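Local coordinates for protein C-type lectin domain family 4, member b1 (Mus musculus, PDB 6LKR) that probably serves as a calcium-dependent C-type lectin receptor that binds carbohydrate and may help regulate immune reactivity and the differentiation or maturation of dendritic cells, at residues H15-P20 and Q51-G56; A63-L68 and N117-N122; V104-Y107 and G113-W116. All coordinates share one frame; numbering follows the deposited sequence. Where two conformers were deposited one is given.

Interaction 1: residues H15-P20 and Q51-G56; sequences HCYLVP and QDFITG
Y17 leans its ring against one side of the helix that carries F53 and I54, and nearly every carbon of the tyrosine has a partner there. At the base, CB of Y17 lies 4.1 Å from CE2 of F53. CG of the tyrosine ring meets the same carbon a little more closely. The tightest approach comes at the next position, where CD1 of Y17 is 3.6 Å from CE2 of F53. Farther out, CE1 of Y17 is equally far, 4.2 Å, from CD2 and CE2 of F53. On the other branch, CD2 and CE2 of Y17 both meet CG1 of I54, CE2 the closer at 3.7 Å, with CD1 of I54 hardly farther off. The two sides of the ring, CD1-CE1 and CD2-CE2, thus go to two successive helix residues, F53 and I54.

This is the place where an N-terminal hairpin, characteristic of long-form C-type lectin domains, docks on the second helix. Strand 15-18 is flanked by strands 10-12 and 126-132, and C16 is tied to C5 by a disulfide.

The aromatic pair is neither a stack nor a T: the planes of Y17 and F53 meet at 49°, with ring centroids 5.3 Å apart. CD2 of F53 stands over one face of the tyrosine, displaced toward its rim. F53 reaches this place because its CG is anti to the backbone N (chi1 178°), and it also stacks on F12. One turn of helix is reinforced from within, since OG1 and N of T55 both donate to O of Q51, reaching it from opposite faces of its carbonyl plane.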
loop_
_atom_site.group_PDB
_atom_site.type_symbol
_atom_site.label_atom_id
_atom_site.label_comp_id
_atom_site.label_asym_id
_atom_site.label_seq_id
_atom_site.Cartn_x
_atom_site.Cartn_y
_atom_site.Cartn_z
ATOM N N HIS A 15 -9.841 2.522 4.467
ATOM C CA HIS A 15 -9.946 3.640 3.493
ATOM C C HIS A 15 -11.382 4.139 3.374
ATOM O O HIS A 15 -12.319 3.380 3.688
ATOM C CB HIS A 15 -9.424 3.217 2.118
ATOM C CG HIS A 15 -7.990 2.822 2.129
ATOM N ND1 HIS A 15 -7.591 1.492 2.092
ATOM C CD2 HIS A 15 -6.863 3.566 2.186
ATOM C CE1 HIS A 15 -6.271 1.441 2.098
ATOM N NE2 HIS A 15 -5.801 2.699 2.162
ATOM N N CYS A 16 -11.507 5.389 2.935
ATOM C CA CYS A 16 -12.753 6.044 2.499
ATOM C C CYS A 16 -12.678 6.224 0.985
ATOM O O CYS A 16 -11.592 6.567 0.488
ATOM C CB CYS A 16 -12.913 7.382 3.207
ATOM S SG CYS A 16 -12.698 7.222 4.995
ATOM N N TYR A 17 -13.799 6.020 0.294
ATOM C CA TYR A 17 -13.891 6.076 -1.184
ATOM C C TYR A 17 -14.972 7.071 -1.602
ATOM O O TYR A 17 -15.995 7.203 -0.890
ATOM C CB TYR A 17 -14.170 4.681 -1.740
ATOM C CG TYR A 17 -13.077 3.685 -1.447
ATOM C CD1 TYR A 17 -13.053 2.981 -0.258
ATOM C CD2 TYR A 17 -12.040 3.479 -2.344
ATOM C CE1 TYR A 17 -12.041 2.078 0.024
ATOM C CE2 TYR A 17 -11.029 2.568 -2.086
ATOM C CZ TYR A 17 -11.026 1.868 -0.896
ATOM O OH TYR A 17 -10.035 0.970 -0.631
ATOM N N LEU A 18 -14.753 7.734 -2.739
ATOM C CA LEU A 18 -15.744 8.652 -3.357
ATOM C C LEU A 18 -15.613 8.635 -4.877
ATOM O O LEU A 18 -14.488 8.811 -5.385
ATOM C CB LEU A 18 -15.523 10.072 -2.828
ATOM C CG LEU A 18 -16.505 11.109 -3.375
ATOM C CD1 LEU A 18 -17.819 11.013 -2.632
ATOM C CD2 LEU A 18 -15.937 12.523 -3.291
ATOM N N VAL A 19 -16.747 8.522 -5.562
ATOM C CA VAL A 19 -16.882 8.835 -7.010
ATOM C C VAL A 19 -17.256 10.315 -7.099
ATOM O O VAL A 19 -18.374 10.685 -6.758
ATOM C CB VAL A 19 -17.931 7.932 -7.687
ATOM C CG1 VAL A 19 -18.057 8.249 -9.165
ATOM C CG2 VAL A 19 -17.627 6.458 -7.476
ATOM N N PRO A 20 -16.328 11.205 -7.506
ATOM C CA PRO A 20 -16.620 12.636 -7.568
ATOM C C PRO A 20 -17.557 12.994 -8.730
ATOM O O PRO A 20 -17.596 12.269 -9.713
ATOM C CB PRO A 20 -15.241 13.302 -7.717
ATOM C CG PRO A 20 -14.335 12.232 -8.276
ATOM C CD PRO A 20 -14.949 10.895 -7.902
ATOM N N GLN A 51 -10.876 -4.295 -5.178
ATOM C CA GLN A 51 -11.399 -4.302 -6.568
ATOM C C GLN A 51 -12.921 -4.476 -6.512
ATOM O O GLN A 51 -13.644 -3.713 -7.203
ATOM C CB GLN A 51 -10.723 -5.414 -7.373
ATOM C CG GLN A 51 -11.315 -5.639 -8.761
ATOM C CD GLN A 51 -10.944 -4.584 -9.774
ATOM O OE1 GLN A 51 -10.239 -3.620 -9.483
ATOM N NE2 GLN A 51 -11.426 -4.769 -10.997
ATOM N N ASP A 52 -13.394 -5.447 -5.726
ATOM C CA ASP A 52 -14.841 -5.768 -5.608
ATOM C C ASP A 52 -15.555 -4.569 -4.981
ATOM O O ASP A 52 -16.603 -4.138 -5.519
ATOM C CB ASP A 52 -15.067 -7.055 -4.818
ATOM C CG ASP A 52 -14.610 -8.319 -5.529
ATOM O OD1 ASP A 52 -14.246 -8.235 -6.720
ATOM O OD2 ASP A 52 -14.630 -9.379 -4.884
ATOM N N PHE A 53 -15.014 -4.017 -3.899
ATOM C CA PHE A 53 -15.685 -2.897 -3.199
ATOM C C PHE A 53 -15.785 -1.697 -4.143
ATOM O O PHE A 53 -16.871 -1.140 -4.286
ATOM C CB PHE A 53 -14.993 -2.495 -1.899
ATOM C CG PHE A 53 -15.686 -1.316 -1.263
ATOM C CD1 PHE A 53 -16.786 -1.500 -0.446
ATOM C CD2 PHE A 53 -15.295 -0.019 -1.561
ATOM C CE1 PHE A 53 -17.452 -0.415 0.107
ATOM C CE2 PHE A 53 -15.967 1.063 -1.016
ATOM C CZ PHE A 53 -17.032 0.866 -0.171
ATOM N N ILE A 54 -14.665 -1.287 -4.738
ATOM C CA ILE A 54 -14.617 -0.073 -5.601
ATOM C C ILE A 54 -15.608 -0.256 -6.757
ATOM O O ILE A 54 -16.415 0.656 -6.990
ATOM C CB ILE A 54 -13.184 0.202 -6.084
ATOM C CG1 ILE A 54 -12.265 0.561 -4.914
ATOM C CG2 ILE A 54 -13.170 1.275 -7.163
ATOM C CD1 ILE A 54 -10.794 0.397 -5.226
ATOM N N THR A 55 -15.564 -1.396 -7.447
ATOM C CA THR A 55 -16.441 -1.639 -8.621
ATOM C C THR A 55 -17.904 -1.728 -8.173
ATOM O O THR A 55 -18.769 -1.355 -8.974
ATOM C CB THR A 55 -15.953 -2.834 -9.441
ATOM O OG1 THR A 55 -15.941 -3.999 -8.621
ATOM C CG2 THR A 55 -14.583 -2.563 -10.019
ATOM N N GLY A 56 -18.171 -2.120 -6.928
ATOM C CA GLY A 56 -19.543 -2.180 -6.388
ATOM C C GLY A 56 -20.189 -0.801 -6.289
ATOM O O GLY A 56 -21.437 -0.731 -6.286
#

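Interaction 2: residues A63-L68 and N117-N122; sequences AYFIGL and NDISCN. With CA (calcium ion), chain D.
F65 brings the rim of its ring up to main-chain oxygen as well as to hydrocarbon. Its CZ lies 4.1 Å from O of S120, which sits at the ring edge near its plane, while O of C121 approaches obliquely at a similar distance. The setting is the C-type lectin fold just past its Trp-Asn-Asp sequence, W116-N117-D118, where the chain leaves strand 113-119 for a loop held by the C121-C103 disulfide. The one apolar side-chain contact here is made by I119, whose CD1 comes within 3.5 Å of CE1 of F65. With CG1 in the crowded position between backbone N and carbonyl carbon (chi1 63°), I119 extends its end to the phenyl ring, and Q125 and T105 touch both residues.

Immediately before it, N117 and D118 bind the calcium ion, whose shell is completed by E95, S97, E101 and two waters. OD2 of D118 takes no part in the metal bond; it forms a salt bridge with R74 and accepts from N of S98, so the carboxylate is held at both oxygens. D118 grips the ion twice, through its side-chain OD1 at 2.3 Å and its own backbone O at 2.4 Å.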
loop_
_atom_site.group_PDB
_atom_site.type_symbol
_atom_site.label_atom_id
_atom_site.label_comp_id
_atom_site.label_asym_id
_atom_site.label_seq_id
_atom_site.Cartn_x
_atom_site.Cartn_y
_atom_site.Cartn_z
ATOM N N ALA A 63 -16.672 4.213 -17.507
ATOM C CA ALA A 63 -15.257 3.834 -17.293
ATOM C C ALA A 63 -14.640 4.831 -16.314
ATOM O O ALA A 63 -15.005 6.018 -16.353
ATOM C CB ALA A 63 -14.509 3.799 -18.602
ATOM N N TYR A 64 -13.771 4.361 -15.425
ATOM C CA TYR A 64 -13.218 5.206 -14.342
ATOM C C TYR A 64 -11.709 5.054 -14.292
ATOM O O TYR A 64 -11.225 3.913 -14.212
ATOM C CB TYR A 64 -13.800 4.812 -12.989
ATOM C CG TYR A 64 -15.296 4.928 -12.891
ATOM C CD1 TYR A 64 -16.117 3.970 -13.458
ATOM C CD2 TYR A 64 -15.887 5.970 -12.193
ATOM C CE1 TYR A 64 -17.494 4.052 -13.353
ATOM C CE2 TYR A 64 -17.263 6.062 -12.071
ATOM C CZ TYR A 64 -18.066 5.101 -12.657
ATOM O OH TYR A 64 -19.420 5.149 -12.541
ATOM N N PHE A 65 -11.007 6.177 -14.299
ATOM C CA PHE A 65 -9.553 6.215 -14.024
ATOM C C PHE A 65 -9.288 5.663 -12.619
ATOM O O PHE A 65 -9.994 6.023 -11.645
ATOM C CB PHE A 65 -9.005 7.633 -14.183
ATOM C CG PHE A 65 -8.685 8.023 -15.600
ATOM C CD1 PHE A 65 -7.918 7.198 -16.407
ATOM C CD2 PHE A 65 -9.146 9.221 -16.128
ATOM C CE1 PHE A 65 -7.608 7.570 -17.705
ATOM C CE2 PHE A 65 -8.851 9.581 -17.434
ATOM C CZ PHE A 65 -8.079 8.756 -18.219
ATOM N N ILE A 66 -8.279 4.797 -12.523
ATOM C CA ILE A 66 -7.680 4.337 -11.239
ATOM C C ILE A 66 -6.263 4.909 -11.137
ATOM O O ILE A 66 -5.754 5.446 -12.150
ATOM C CB ILE A 66 -7.728 2.801 -11.130
ATOM C CG1 ILE A 66 -6.761 2.118 -12.099
ATOM C CG2 ILE A 66 -9.152 2.308 -11.333
ATOM C CD1 ILE A 66 -6.598 0.642 -11.850
ATOM N N GLY A 67 -5.667 4.833 -9.946
ATOM C CA GLY A 67 -4.391 5.494 -9.619
ATOM C C GLY A 67 -3.197 4.652 -10.033
ATOM O O GLY A 67 -2.241 4.556 -9.254
ATOM N N LEU A 68 -3.231 4.100 -11.241
ATOM C CA LEU A 68 -2.147 3.257 -11.801
ATOM C C LEU A 68 -1.675 3.905 -13.103
ATOM O O LEU A 68 -2.514 4.241 -13.946
ATOM C CB LEU A 68 -2.666 1.837 -12.052
ATOM C CG LEU A 68 -1.590 0.792 -12.363
ATOM C CD1 LEU A 68 -0.679 0.570 -11.162
ATOM C CD2 LEU A 68 -2.213 -0.530 -12.778
ATOM N N ASN A 117 -8.080 -1.597 -18.025
ATOM C CA ASN A 117 -7.692 -1.332 -19.428
ATOM C C ASN A 117 -6.661 -0.208 -19.402
ATOM O O ASN A 117 -6.936 0.824 -18.748
ATOM C CB ASN A 117 -8.930 -0.968 -20.250
ATOM C CG ASN A 117 -8.627 -0.577 -21.679
ATOM O OD1 ASN A 117 -7.711 -1.111 -22.301
ATOM N ND2 ASN A 117 -9.422 0.328 -22.222
ATOM N N ASP A 118 -5.528 -0.384 -20.081
ATOM C CA ASP A 118 -4.606 0.750 -20.341
ATOM C C ASP A 118 -5.260 1.618 -21.422
ATOM O O ASP A 118 -5.851 1.067 -22.370
ATOM C CB ASP A 118 -3.179 0.289 -20.640
ATOM C CG ASP A 118 -3.030 -0.574 -21.883
ATOM O OD1 ASP A 118 -4.038 -1.212 -22.301
ATOM O OD2 ASP A 118 -1.913 -0.610 -22.413
ATOM N N ILE A 119 -5.268 2.934 -21.226
ATOM C CA ILE A 119 -5.804 3.905 -22.223
ATOM C C ILE A 119 -4.899 5.129 -22.224
ATOM O O ILE A 119 -4.078 5.262 -21.309
ATOM C CB ILE A 119 -7.266 4.311 -21.952
ATOM C CG1 ILE A 119 -7.427 5.039 -20.616
ATOM C CG2 ILE A 119 -8.204 3.121 -22.069
ATOM C CD1 ILE A 119 -8.704 5.857 -20.554
ATOM N N SER A 120 -5.087 6.002 -23.209
ATOM C CA SER A 120 -4.391 7.307 -23.293
ATOM C C SER A 120 -4.758 8.152 -22.066
ATOM O O SER A 120 -5.947 8.259 -21.739
ATOM C CB SER A 120 -4.724 8.026 -24.577
ATOM O OG SER A 120 -4.577 9.426 -24.408
ATOM N N CYS A 121 -3.758 8.758 -21.437
ATOM C CA CYS A 121 -3.906 9.627 -20.247
ATOM C C CYS A 121 -4.741 10.869 -20.587
ATOM O O CYS A 121 -5.337 11.443 -19.661
ATOM C CB CYS A 121 -2.528 9.994 -19.725
ATOM S SG CYS A 121 -1.620 8.534 -19.150
ATOM N N ASN A 122 -4.812 11.240 -21.867
ATOM C CA ASN A 122 -5.473 12.485 -22.340
ATOM C C ASN A 122 -6.967 12.262 -22.576
ATOM O O ASN A 122 -7.677 13.266 -22.651
ATOM C CB ASN A 122 -4.812 13.016 -23.611
ATOM C CG ASN A 122 -3.352 13.324 -23.388
ATOM O OD1 ASN A 122 -2.999 13.954 -22.393
ATOM N ND2 ASN A 122 -2.500 12.853 -24.284
HETATM CA CA CA D . -5.732 -0.842 -23.785
HETATM O O HOH W 1 -7.516 -1.894 -25.406
HETATM O O HOH W 2 -7.140 0.397 -25.123
#

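Interaction 3: residues V104-Y107 and G113-W116; sequences VTVY and GWGW
Strands 104-107 and 113-116 run antiparallel at 176°, with Y107 and G115 as a hydrogen-bonded pair and V106 and W116 as the adjoining non-hydrogen-bonded pair. N of Y107 donates to O of G115 at 3.0 Å, and N of G115 returns a bond to O of Y107. That carbonyl also accepts from NE2 of H92. CA-H...O contacts accompany these bonds: CA of W116 lies 3.2 Å from O of T105, and CA of W114 also approaches O of Y107.

On the sheet face shared by V106 and W116, the valine acts as a wedge. With CG1 at chi1 60°, its CG2 lies anti to the backbone N and is 3.9 Å from CE3 of W114 and equally far from CD1 of W116. The methyl lies in the plane of the W116 indole, at its edge, whereas W114 presents its ring obliquely.

These strands form the hairpin that carries the Trp-Asn-Asp sequence of C-type lectins. W116 begins it and leads straight into the calcium ligands N117 and D118.

Farther along, CG1 of V104 packs on CB of W116 at 3.8 Å, the two side chains crossing at a slant. The indole beyond is fixed by NE1, which donates to OE1 of Q51 on helix 48-56, and by an edge-to-face meeting with W91. W114 folds back over the partner strand, putting CE3 of its ring 3.4 Å from the carbonyl carbon of Y107; the ring also meets Y108 edge-to-face. Y107 leaves the sheet on the other face, where G115 has no side chain to set beside it, and its OH is hydrogen-bonded to NE of R109.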
loop_
_atom_site.group_PDB
_atom_site.type_symbol
_atom_site.label_atom_id
_atom_site.label_comp_id
_atom_site.label_asym_id
_atom_site.label_seq_id
_atom_site.Cartn_x
_atom_site.Cartn_y
_atom_site.Cartn_z
ATOM N N VAL A 104 -4.674 4.028 -16.697
ATOM C CA VAL A 104 -5.473 2.790 -16.486
ATOM C C VAL A 104 -6.881 3.177 -16.056
ATOM O O VAL A 104 -7.035 4.043 -15.172
ATOM C CB VAL A 104 -4.798 1.840 -15.481
ATOM C CG1 VAL A 104 -5.591 0.557 -15.274
ATOM C CG2 VAL A 104 -3.387 1.504 -15.929
ATOM N N THR A 105 -7.866 2.555 -16.697
ATOM C CA THR A 105 -9.294 2.684 -16.321
ATOM C C THR A 105 -9.826 1.325 -15.891
ATOM O O THR A 105 -9.224 0.295 -16.267
ATOM C CB THR A 105 -10.168 3.200 -17.467
ATOM O OG1 THR A 105 -9.929 2.385 -18.617
ATOM C CG2 THR A 105 -9.897 4.652 -17.771
ATOM N N VAL A 106 -10.893 1.345 -15.109
ATOM C CA VAL A 106 -11.646 0.119 -14.760
ATOM C C VAL A 106 -13.011 0.295 -15.420
ATOM O O VAL A 106 -13.578 1.402 -15.349
ATOM C CB VAL A 106 -11.701 -0.115 -13.239
ATOM C CG1 VAL A 106 -12.374 1.036 -12.505
ATOM C CG2 VAL A 106 -12.369 -1.436 -12.904
ATOM N N TYR A 107 -13.499 -0.742 -16.091
ATOM C CA TYR A 107 -14.797 -0.697 -16.801
ATOM C C TYR A 107 -15.374 -2.108 -16.862
ATOM O O TYR A 107 -14.663 -3.097 -16.596
ATOM C CB TYR A 107 -14.644 -0.037 -18.172
ATOM C CG TYR A 107 -14.229 -0.952 -19.298
ATOM C CD1 TYR A 107 -12.895 -1.219 -19.556
ATOM C CD2 TYR A 107 -15.178 -1.508 -20.140
ATOM C CE1 TYR A 107 -12.515 -2.039 -20.608
ATOM C CE2 TYR A 107 -14.817 -2.334 -21.191
ATOM C CZ TYR A 107 -13.481 -2.599 -21.428
ATOM O OH TYR A 107 -13.136 -3.418 -22.460
ATOM N N GLY A 113 -17.604 -8.905 -16.587
ATOM C CA GLY A 113 -17.490 -8.168 -15.316
ATOM C C GLY A 113 -16.475 -7.049 -15.414
ATOM O O GLY A 113 -16.116 -6.637 -16.546
ATOM N N TRP A 114 -16.058 -6.547 -14.257
ATOM C CA TRP A 114 -15.143 -5.387 -14.149
ATOM C C TRP A 114 -13.708 -5.839 -14.406
ATOM O O TRP A 114 -13.345 -6.979 -14.043
ATOM C CB TRP A 114 -15.284 -4.726 -12.783
ATOM C CG TRP A 114 -16.596 -4.040 -12.591
ATOM C CD1 TRP A 114 -17.711 -4.548 -11.992
ATOM C CD2 TRP A 114 -16.916 -2.692 -12.974
ATOM N NE1 TRP A 114 -18.702 -3.605 -11.972
ATOM C CE2 TRP A 114 -18.245 -2.457 -12.565
ATOM C CE3 TRP A 114 -16.203 -1.658 -13.594
ATOM C CZ2 TRP A 114 -18.873 -1.228 -12.763
ATOM C CZ3 TRP A 114 -16.830 -0.451 -13.804
ATOM C CH2 TRP A 114 -18.149 -0.242 -13.393
ATOM N N GLY A 115 -12.915 -4.955 -14.998
ATOM C CA GLY A 115 -11.496 -5.213 -15.267
ATOM C C GLY A 115 -10.798 -3.934 -15.669
ATOM O O GLY A 115 -11.493 -2.937 -15.969
ATOM N N TRP A 116 -9.470 -3.968 -15.676
ATOM C CA TRP A 116 -8.629 -2.794 -16.001
ATOM C C TRP A 116 -8.272 -2.795 -17.492
ATOM O O TRP A 116 -8.103 -3.882 -18.084
ATOM C CB TRP A 116 -7.347 -2.773 -15.179
ATOM C CG TRP A 116 -7.504 -2.838 -13.695
ATOM C CD1 TRP A 116 -8.620 -2.644 -12.930
ATOM C CD2 TRP A 116 -6.434 -3.123 -12.785
ATOM N NE1 TRP A 116 -8.308 -2.793 -11.603
ATOM C CE2 TRP A 116 -6.974 -3.082 -11.485
ATOM C CE3 TRP A 116 -5.070 -3.388 -12.953
ATOM C CZ2 TRP A 116 -6.191 -3.311 -10.357
ATOM C CZ3 TRP A 116 -4.302 -3.624 -11.837
ATOM C CH2 TRP A 116 -4.856 -3.579 -10.559
#

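In the fold
The three contacts converge on one sheet, and the hairpin of interaction 3 joins the other two. Interaction 3 is nested in the loop closed by interaction 2, their centres about 9 Å apart; O of Y64 to N of V106 (2.7 Å) and N of N117 to O of T105 (2.8 Å) are probable hydrogen bonds between them. Helix 48-56 of interaction 1 lies against the same hairpin, with CB of T55 3.4 Å from CG of W114. Interactions 1 and 2, about 15 Å apart between centres, still touch through CG1 of V19 and CE2 of Y64. Interaction 2 supplies two of the calcium-binding residues, N117 and D118, whereas interaction 1 lies away from the ion.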